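Local coordinates for protein soluble secreted antigen MPT53 (Mycobacterium tuberculosis, PDB 1LU4) that probably catalyses the oxidation of reduced, unfolded secreted proteins to form disulfide bonds, as a thioredoxin-fold oxidoreductase, at residues Phe7-Leu12 / Gly89-Arg94; Trp30-Trp35 / Gly60-Ala65. All coordinates share one frame; numbering follows the deposited sequence.

Interaction 1: Phe7-Leu12 / Gly89-Arg94; sequences FTATTL and GVIWAR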
ATOM      1  N   PHE A   7       3.359  10.089  -9.710  1.00 25.60           N
ATOM      2  CA  PHE A   7       2.530  10.950  -8.872  1.00 24.02           C
ATOM      3  C   PHE A   7       3.402  11.513  -7.758  1.00 18.51           C
ATOM      4  O   PHE A   7       4.424  10.898  -7.446  1.00 18.90           O
ATOM      5  CB  PHE A   7       1.333  10.229  -8.273  1.00 21.45           C
ATOM      6  CG  PHE A   7       1.677   9.024  -7.400  1.00 18.24           C
ATOM      7  CD1 PHE A   7       1.983   9.110  -6.055  1.00 19.95           C
ATOM      8  CD2 PHE A   7       1.650   7.747  -7.950  1.00 20.62           C
ATOM      9  CE1 PHE A   7       2.284   8.013  -5.305  1.00 19.20           C
ATOM     10  CE2 PHE A   7       1.964   6.627  -7.171  1.00 18.86           C
ATOM     11  CZ  PHE A   7       2.262   6.737  -5.817  1.00 18.24           C
ATOM     12  N   THR A   8       2.909  12.573  -7.156  1.00 19.23           N
ATOM     13  CA  THR A   8       3.537  13.027  -5.902  1.00 19.16           C
ATOM     14  C   THR A   8       2.473  13.006  -4.827  1.00 16.16           C
ATOM     15  O   THR A   8       1.263  13.031  -5.067  1.00 22.79           O
ATOM     16  CB  THR A   8       4.233  14.390  -6.021  1.00 25.01           C
ATOM     17  OG1 THR A   8       3.287  15.414  -6.374  1.00 36.47           O
ATOM     18  CG2 THR A   8       5.289  14.321  -7.121  1.00 33.09           C
ATOM     19  N   ALA A   9       2.998  12.910  -3.612  1.00 15.15           N
ATOM     20  CA  ALA A   9       2.126  12.721  -2.483  1.00 14.84           C
ATOM     21  C   ALA A   9       2.704  13.294  -1.206  1.00 14.14           C
ATOM     22  O   ALA A   9       3.848  13.754  -1.230  1.00 14.41           O
ATOM     23  CB  ALA A   9       1.939  11.204  -2.344  1.00 13.79           C
ATOM     24  N   THR A  10       1.958  13.211  -0.135  1.00 13.47           N
ATOM     25  CA  THR A  10       2.438  13.588   1.211  1.00 13.12           C
ATOM     26  C   THR A  10       2.237  12.390   2.129  1.00 11.15           C
ATOM     27  O   THR A  10       1.178  11.785   2.158  1.00 11.94           O
ATOM     28  CB  THR A  10       1.678  14.784   1.774  1.00 15.57           C
ATOM     29  OG1 THR A  10       1.893  15.879   0.879  1.00 21.69           O
ATOM     30  CG2 THR A  10       2.182  15.270   3.116  1.00 20.00           C
ATOM     31  N   THR A  11       3.287  12.085   2.905  1.00 11.16           N
ATOM     32  CA  THR A  11       3.199  10.971   3.834  1.00 10.40           C
ATOM     33  C   THR A  11       2.425  11.319   5.068  1.00 10.93           C
ATOM     34  O   THR A  11       2.123  12.520   5.286  1.00 13.62           O
ATOM     35  CB  THR A  11       4.598  10.474   4.264  1.00 12.28           C
ATOM     36  OG1 THR A  11       5.171  11.421   5.195  1.00 14.73           O
ATOM     37  CG2 THR A  11       5.559  10.323   3.076  1.00 13.71           C
ATOM     38  N   LEU A  12       2.080  10.311   5.865  1.00 11.88           N
ATOM     39  CA  LEU A  12       1.301  10.641   7.061  1.00 13.85           C
ATOM     40  C   LEU A  12       2.099  11.523   7.997  1.00 19.48           C
ATOM     41  O   LEU A  12       1.465  12.192   8.803  1.00 28.31           O
ATOM     42  CB  LEU A  12       0.921   9.398   7.854  1.00 14.17           C
ATOM     43  CG  LEU A  12       0.183   8.333   7.088  1.00 11.37           C
ATOM     44  CD1 LEU A  12      -0.264   7.237   8.078  1.00 12.81           C
ATOM     45  CD2 LEU A  12      -0.992   8.858   6.326  1.00 13.44           C
ATOM     46  N   GLY A  89      -8.210  11.419  -2.495  1.00 11.47           N
ATOM     47  CA  GLY A  89      -8.413  10.279  -3.337  1.00 11.58           C
ATOM     48  C   GLY A  89      -7.852  10.364  -4.714  1.00 10.91           C
ATOM     49  O   GLY A  89      -8.229   9.561  -5.577  1.00 11.62           O
ATOM     50  N   VAL A  90      -6.948  11.295  -4.980  1.00 11.12           N
ATOM     51  CA  VAL A  90      -6.399  11.433  -6.321  1.00 11.11           C
ATOM     52  C   VAL A  90      -5.563  10.229  -6.744  1.00  9.82           C
ATOM     53  O   VAL A  90      -5.649   9.784  -7.879  1.00 10.78           O
ATOM     54  CB  VAL A  90      -5.620  12.763  -6.399  1.00 13.00           C
ATOM     55  CG1 VAL A  90      -4.761  12.890  -7.660  1.00 15.42           C
ATOM     56  CG2 VAL A  90      -6.583  13.966  -6.316  1.00 15.83           C
ATOM     57  N   ILE A  91      -4.735   9.715  -5.821  1.00 10.16           N
ATOM     58  CA  ILE A  91      -3.956   8.519  -6.218  1.00  9.82           C
ATOM     59  C   ILE A  91      -4.852   7.314  -6.313  1.00  8.73           C
ATOM     60  O   ILE A  91      -4.723   6.485  -7.241  1.00 10.13           O
ATOM     61  CB  ILE A  91      -2.780   8.274  -5.216  1.00 11.33           C
ATOM     62  CG1 ILE A  91      -1.896   9.539  -5.111  1.00 13.75           C
ATOM     63  CG2 ILE A  91      -2.013   7.045  -5.600  1.00 12.45           C
ATOM     64  CD1 ILE A  91      -0.979   9.403  -3.884  1.00 18.17           C
ATOM     65  N   TRP A  92      -5.822   7.171  -5.415  1.00  9.61           N
ATOM     66  CA  TRP A  92      -6.770   6.070  -5.485  1.00 10.01           C
ATOM     67  C   TRP A  92      -7.426   5.898  -6.770  1.00 11.39           C
ATOM     68  O   TRP A  92      -7.662   5.041  -7.529  1.00 10.90           O
ATOM     69  CB  TRP A  92      -7.842   6.121  -4.450  0.52 11.41           C
ATOM     70  CG  TRP A  92      -7.361   5.651  -3.142  0.52  9.78           C
ATOM     71  CD1 TRP A  92      -6.321   6.133  -2.412  0.52 10.59           C
ATOM     72  CD2 TRP A  92      -7.930   4.572  -2.387  0.52 10.27           C
ATOM     73  NE1 TRP A  92      -6.188   5.488  -1.295  0.52  8.77           N
ATOM     74  CE2 TRP A  92      -7.150   4.509  -1.214  0.52  9.63           C
ATOM     75  CE3 TRP A  92      -8.973   3.652  -2.512  0.52 12.92           C
ATOM     76  CZ2 TRP A  92      -7.217   3.661  -0.086  0.52  7.50           C
ATOM     77  CZ3 TRP A  92      -9.134   2.764  -1.449  0.52 12.74           C
ATOM     78  CH2 TRP A  92      -8.290   2.811  -0.344  0.52 13.15           C
ATOM     79  N   ALA A  93      -7.634   7.188  -7.309  1.00  9.97           N
ATOM     80  CA  ALA A  93      -8.591   7.527  -8.862  1.00 12.04           C
ATOM     81  C   ALA A  93      -7.571   7.045  -9.839  1.00 11.11           C
ATOM     82  O   ALA A  93      -7.985   6.396 -10.783  1.00 12.49           O
ATOM     83  CB  ALA A  93      -8.992   8.892  -8.892  1.00 14.03           C
ATOM     84  N   ARG A  94      -6.282   7.352  -9.710  1.00 12.57           N
ATOM     85  CA  ARG A  94      -5.290   7.052 -10.738  1.00 13.52           C
ATOM     86  C   ARG A  94      -5.222   5.552 -10.920  1.00 14.57           C
ATOM     87  O   ARG A  94      -4.970   5.073 -12.021  1.00 16.13           O
ATOM     88  CB  ARG A  94      -3.975   7.759 -10.357  1.00 16.74           C
ATOM     89  CG  ARG A  94      -2.830   7.499 -11.324  1.00 23.42           C
ATOM     90  CD  ARG A  94      -1.666   8.223 -10.616  1.00 33.78           C
ATOM     91  NE  ARG A  94      -1.627   9.557 -11.168  1.00 47.16           N
ATOM     92  CZ  ARG A  94      -0.992  10.036 -12.219  1.00 38.64           C
ATOM     93  NH1 ARG A  94      -0.205   9.306 -12.997  1.00 34.35           N
ATOM     94  NH2 ARG A  94      -1.159  11.315 -12.483  1.00 37.14           N
TER

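Interaction 2: Trp30-Trp35 / Gly60-Ala65; sequences WFWTPW and GIATRA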
ATOM      1  N   TRP A  30      -0.411  -0.695  -1.297  1.00  7.95           N
ATOM      2  CA  TRP A  30      -1.501  -1.236  -0.517  1.00  7.86           C
ATOM      3  C   TRP A  30      -2.439  -0.095  -0.181  1.00  7.71           C
ATOM      4  O   TRP A  30      -2.082   0.834   0.546  1.00  8.56           O
ATOM      5  CB  TRP A  30      -0.979  -1.897   0.757  1.00  9.25           C
ATOM      6  CG  TRP A  30      -2.016  -2.556   1.616  1.00  8.24           C
ATOM      7  CD1 TRP A  30      -2.930  -3.509   1.254  1.00  9.35           C
ATOM      8  CD2 TRP A  30      -2.227  -2.365   3.028  1.00  8.52           C
ATOM      9  NE1 TRP A  30      -3.700  -3.902   2.313  1.00 10.14           N
ATOM     10  CE2 TRP A  30      -3.282  -3.215   3.408  1.00  9.20           C
ATOM     11  CE3 TRP A  30      -1.599  -1.542   3.977  1.00  9.41           C
ATOM     12  CZ2 TRP A  30      -3.735  -3.261   4.735  1.00 10.79           C
ATOM     13  CZ3 TRP A  30      -2.063  -1.595   5.311  1.00 10.76           C
ATOM     14  CH2 TRP A  30      -3.112  -2.451   5.638  1.00 11.03           C
ATOM     15  N   PHE A  31      -3.655  -0.173  -0.743  1.00  7.42           N
ATOM     16  CA  PHE A  31      -4.690   0.867  -0.531  1.00  8.43           C
ATOM     17  C   PHE A  31      -5.552   0.466   0.612  1.00  7.52           C
ATOM     18  O   PHE A  31      -6.199  -0.608   0.596  1.00  9.39           O
ATOM     19  CB  PHE A  31      -5.542   0.978  -1.824  1.00  8.64           C
ATOM     20  CG  PHE A  31      -4.752   1.497  -3.003  1.00  8.96           C
ATOM     21  CD1 PHE A  31      -3.969   0.654  -3.804  1.00 10.32           C
ATOM     22  CD2 PHE A  31      -4.784   2.864  -3.324  1.00 10.07           C
ATOM     23  CE1 PHE A  31      -3.266   1.166  -4.874  1.00 11.52           C
ATOM     24  CE2 PHE A  31      -4.054   3.367  -4.396  1.00 11.00           C
ATOM     25  CZ  PHE A  31      -3.268   2.530  -5.180  1.00 11.91           C
ATOM     26  N   TRP A  32      -5.585   1.296   1.645  1.00  7.95           N
ATOM     27  CA  TRP A  32      -6.284   0.935   2.908  1.00  7.71           C
ATOM     28  C   TRP A  32      -7.033   2.127   3.461  1.00  7.17           C
ATOM     29  O   TRP A  32      -6.835   3.293   3.108  1.00  7.83           O
ATOM     30  CB  TRP A  32      -5.229   0.470   3.897  1.00  8.15           C
ATOM     31  CG  TRP A  32      -4.131   1.364   4.342  1.00  7.51           C
ATOM     32  CD1 TRP A  32      -2.915   1.487   3.744  1.00  7.75           C
ATOM     33  CD2 TRP A  32      -4.106   2.245   5.476  1.00  8.05           C
ATOM     34  NE1 TRP A  32      -2.109   2.381   4.409  1.00  7.99           N
ATOM     35  CE2 TRP A  32      -2.823   2.852   5.488  1.00  7.85           C
ATOM     36  CE3 TRP A  32      -5.025   2.565   6.474  1.00  9.38           C
ATOM     37  CZ2 TRP A  32      -2.430   3.768   6.472  1.00  8.12           C
ATOM     38  CZ3 TRP A  32      -4.636   3.473   7.444  1.00  9.43           C
ATOM     39  CH2 TRP A  32      -3.357   4.084   7.437  1.00  9.19           C
ATOM     40  N   THR A  33      -7.967   1.783   4.395  1.00  7.99           N
ATOM     41  CA  THR A  33      -8.561   2.789   5.248  1.00  8.39           C
ATOM     42  C   THR A  33      -8.535   2.250   6.672  1.00  7.99           C
ATOM     43  O   THR A  33      -8.611   1.039   6.860  1.00  8.94           O
ATOM     44  CB  THR A  33     -10.029   3.103   4.832  1.00  9.89           C
ATOM     45  OG1 THR A  33     -10.908   1.960   5.108  1.00 13.74           O
ATOM     46  CG2 THR A  33     -10.234   3.526   3.420  1.00 14.18           C
ATOM     47  N   PRO A  34      -8.406   3.108   7.713  1.00  8.50           N
ATOM     48  CA  PRO A  34      -8.112   2.564   9.038  1.00  8.86           C
ATOM     49  C   PRO A  34      -9.283   1.887   9.712  1.00  8.84           C
ATOM     50  O   PRO A  34      -9.084   1.149  10.692  1.00  9.57           O
ATOM     51  CB  PRO A  34      -7.633   3.806   9.809  1.00  9.74           C
ATOM     52  CG  PRO A  34      -8.247   4.990   9.078  1.00  9.42           C
ATOM     53  CD  PRO A  34      -8.214   4.535   7.615  1.00  9.70           C
ATOM     54  N   TRP A  35     -10.509   2.138   9.217  1.00  9.92           N
ATOM     55  CA  TRP A  35     -11.688   1.630   9.871  1.00 10.53           C
ATOM     56  C   TRP A  35     -12.226   0.420   9.169  1.00 10.21           C
ATOM     57  O   TRP A  35     -13.249  -0.167   9.613  1.00 12.59           O
ATOM     58  CB  TRP A  35     -12.736   2.761   9.879  1.00 11.75           C
ATOM     59  CG  TRP A  35     -12.808   3.614   8.629  1.00 11.71           C
ATOM     60  CD1 TRP A  35     -12.262   4.876   8.511  1.00 11.58           C
ATOM     61  CD2 TRP A  35     -13.405   3.336   7.368  1.00 11.23           C
ATOM     62  NE1 TRP A  35     -12.510   5.395   7.232  1.00 12.34           N
ATOM     63  CE2 TRP A  35     -13.228   4.441   6.550  1.00 11.82           C
ATOM     64  CE3 TRP A  35     -14.133   2.214   6.909  1.00 11.92           C
ATOM     65  CZ2 TRP A  35     -13.702   4.513   5.230  1.00 12.45           C
ATOM     66  CZ3 TRP A  35     -14.627   2.264   5.626  1.00 13.74           C
ATOM     67  CH2 TRP A  35     -14.404   3.429   4.837  1.00 12.46           C
ATOM     68  N   GLY A  60       1.957   2.193   1.530  1.00  7.86           N
ATOM     69  CA  GLY A  60       0.515   2.208   1.842  1.00  7.96           C
ATOM     70  C   GLY A  60      -0.081   3.529   1.370  1.00  7.81           C
ATOM     71  O   GLY A  60       0.587   4.567   1.408  1.00  8.57           O
ATOM     72  N   ILE A  61      -1.341   3.501   0.961  1.00  7.87           N
ATOM     73  CA  ILE A  61      -2.000   4.684   0.437  1.00  7.91           C
ATOM     74  C   ILE A  61      -3.380   4.707   1.113  1.00  7.48           C
ATOM     75  O   ILE A  61      -4.234   3.849   0.842  1.00  8.89           O
ATOM     76  CB  ILE A  61      -2.106   4.681  -1.101  1.00  9.89           C
ATOM     77  CG1 ILE A  61      -0.710   4.481  -1.733  1.00 11.66           C
ATOM     78  CG2 ILE A  61      -2.770   5.958  -1.559  1.00 13.42           C
ATOM     79  CD1 ILE A  61      -0.626   4.324  -3.210  1.00 21.34           C
ATOM     80  N   ALA A  62      -3.562   5.664   2.020  1.00  7.78           N
ATOM     81  CA  ALA A  62      -4.790   5.694   2.836  1.00  8.28           C
ATOM     82  C   ALA A  62      -5.660   6.847   2.367  1.00  8.58           C
ATOM     83  O   ALA A  62      -5.193   7.904   1.912  1.00  8.93           O
ATOM     84  CB  ALA A  62      -4.416   5.929   4.310  1.00 10.04           C
ATOM     85  N   THR A  63      -6.979   6.670   2.522  1.00  9.43           N
ATOM     86  CA  THR A  63      -7.910   7.764   2.222  1.00  9.43           C
ATOM     87  C   THR A  63      -9.167   7.554   3.098  1.00  9.76           C
ATOM     88  O   THR A  63      -9.297   6.583   3.831  1.00 10.81           O
ATOM     89  CB  THR A  63      -8.239   7.813   0.741  1.00 11.54           C
ATOM     90  OG1 THR A  63      -8.918   9.088   0.443  1.00 12.82           O
ATOM     91  CG2 THR A  63      -9.130   6.682   0.271  1.00 14.32           C
ATOM     92  N   ARG A  64     -10.057   8.517   2.997  1.00 10.67           N
ATOM     93  CA  ARG A  64     -11.388   8.466   3.679  1.00 11.32           C
ATOM     94  C   ARG A  64     -11.224   8.431   5.183  1.00 10.32           C
ATOM     95  O   ARG A  64     -12.047   7.807   5.877  1.00 10.93           O
ATOM     96  CB  ARG A  64     -12.232   7.312   3.175  1.00 11.64           C
ATOM     97  CG  ARG A  64     -12.682   7.550   1.723  1.00 18.32           C
ATOM     98  CD  ARG A  64     -13.753   6.566   1.450  1.00 21.86           C
ATOM     99  NE  ARG A  64     -15.030   6.895   1.924  1.00 20.22           N
ATOM    100  CZ  ARG A  64     -16.060   6.041   1.895  1.00 21.52           C
ATOM    101  NH1 ARG A  64     -15.916   4.825   1.465  1.00 21.45           N
ATOM    102  NH2 ARG A  64     -17.225   6.378   2.314  1.00 21.90           N
ATOM    103  N   ALA A  65     -10.234   9.133   5.714  1.00 10.25           N
ATOM    104  CA  ALA A  65     -10.095   9.190   7.176  1.00 10.52           C
ATOM    105  C   ALA A  65      -9.255  10.399   7.539  1.00 10.73           C
ATOM    106  O   ALA A  65      -8.478  10.893   6.704  1.00 11.95           O
ATOM    107  CB  ALA A  65      -9.454   7.914   7.743  1.00 12.73           C
TER

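Interaction 1: Phe7-Leu12 / Gly89-Arg94
The F7 ring carries the methyl CG2 of I91 over one face, 4.2 Å from the ring centroid and only 6° off the normal, a CH-pi contact placed above the middle of the ring. R94 meets the same ring obliquely through CD, while its guanidinium lays one face over F7 CB, with NE 4.2 Å from that carbon. The longer branch of I91 reaches past the ring: its CD1 lies 3.7 Å from F7 CD1 and 3.8 Å from A9 CB, filling the corner between the aromatic side chain and the strand. F7 and I91 cross at about a right angle. A chi1 of 59° on F7 sets the ring so that I91 CG2 comes over its face.

Here the N-terminal hairpin of strands 8-10 and 16-18 packs on the short helix 90-94 that follows strand 82-85 in the thioredoxin fold. D86 holds the start of this helix by accepting a hydrogen bond from the backbone N of I91 through OD1. F7 and A9 also touch L84, and T10 is hydrogen-bonded through the backbone to N85, joining the hairpin to the edge of the main sheet. Across the two segments no hydrogen bond forms, and the 197 Å² of buried surface comes mostly from F7 and I91. R94 is exposed, and its NH1 makes a weak hydrogen bond to R4 O.

Interaction 2: Trp30-Trp35 / Gly60-Ala65
W32 places CG between its backbone N and carbonyl carbon (chi1 61°), which swings the indole across strand 60-62, where A62 CB sits over its six-membered ring, 3.6 Å from the centroid. F31, with CG beside the backbone N (chi1 -66°), sends its ring to the opposite side of the sheet, alongside I61, and CE2 comes 3.8 Å from I61 CD1.

The two strands are the parallel neighbours of a beta-alpha-beta unit of the thioredoxin fold, linked through helix 37-52, at whose start lies the CxxC pair C36 and C39, predicted to be redox-active but not disulfide-bonded in this structure. I61 is held through both its backbone N and its O: N donates to W30 O (2.8 Å), and O accepts from W32 N (3.0 Å). A weaker bond from T63 N to W32 O follows. G60 CA lies in the plane of the W32 indole at its edge; NE1 of that ring is hydrogen-bonded to N83 OD1, and F73 of helix 67-77 stacks on the same side chain.

Further along the two segments, P34 CG presses tightly on A65 CB, at 3.4 Å. Over one face of the W35 indole sits T33 OG1, and W35 CH2 lies over a face of the R64 guanidinium, the two planes nearly perpendicular. W35 NE1 donates to R64 O at 2.8 Å, the acceptor almost exactly in the indole plane and the donor above the carbonyl plane.

How the interactions relate
From the N terminus the chain first lays down 7-12 in the hairpin, then passes through 30-35 of the central strand, and runs through helix 37-52 before 60-65 returns beside that strand and closes interaction 2. After helix 67-77 and strand 82-85, segment 89-94 comes back to the hairpin and closes interaction 1. The smaller loop thus lies wholly within the larger one. Interaction 2 joins two neighbouring strands of the main sheet and the residues that follow, whereas interaction 1 attaches the hairpin to helix 90-94; the two centres are about 11 Å apart. They meet at that helix, where I91 also touches I61 and W92, modelled in two conformers, packs on F31 and T63.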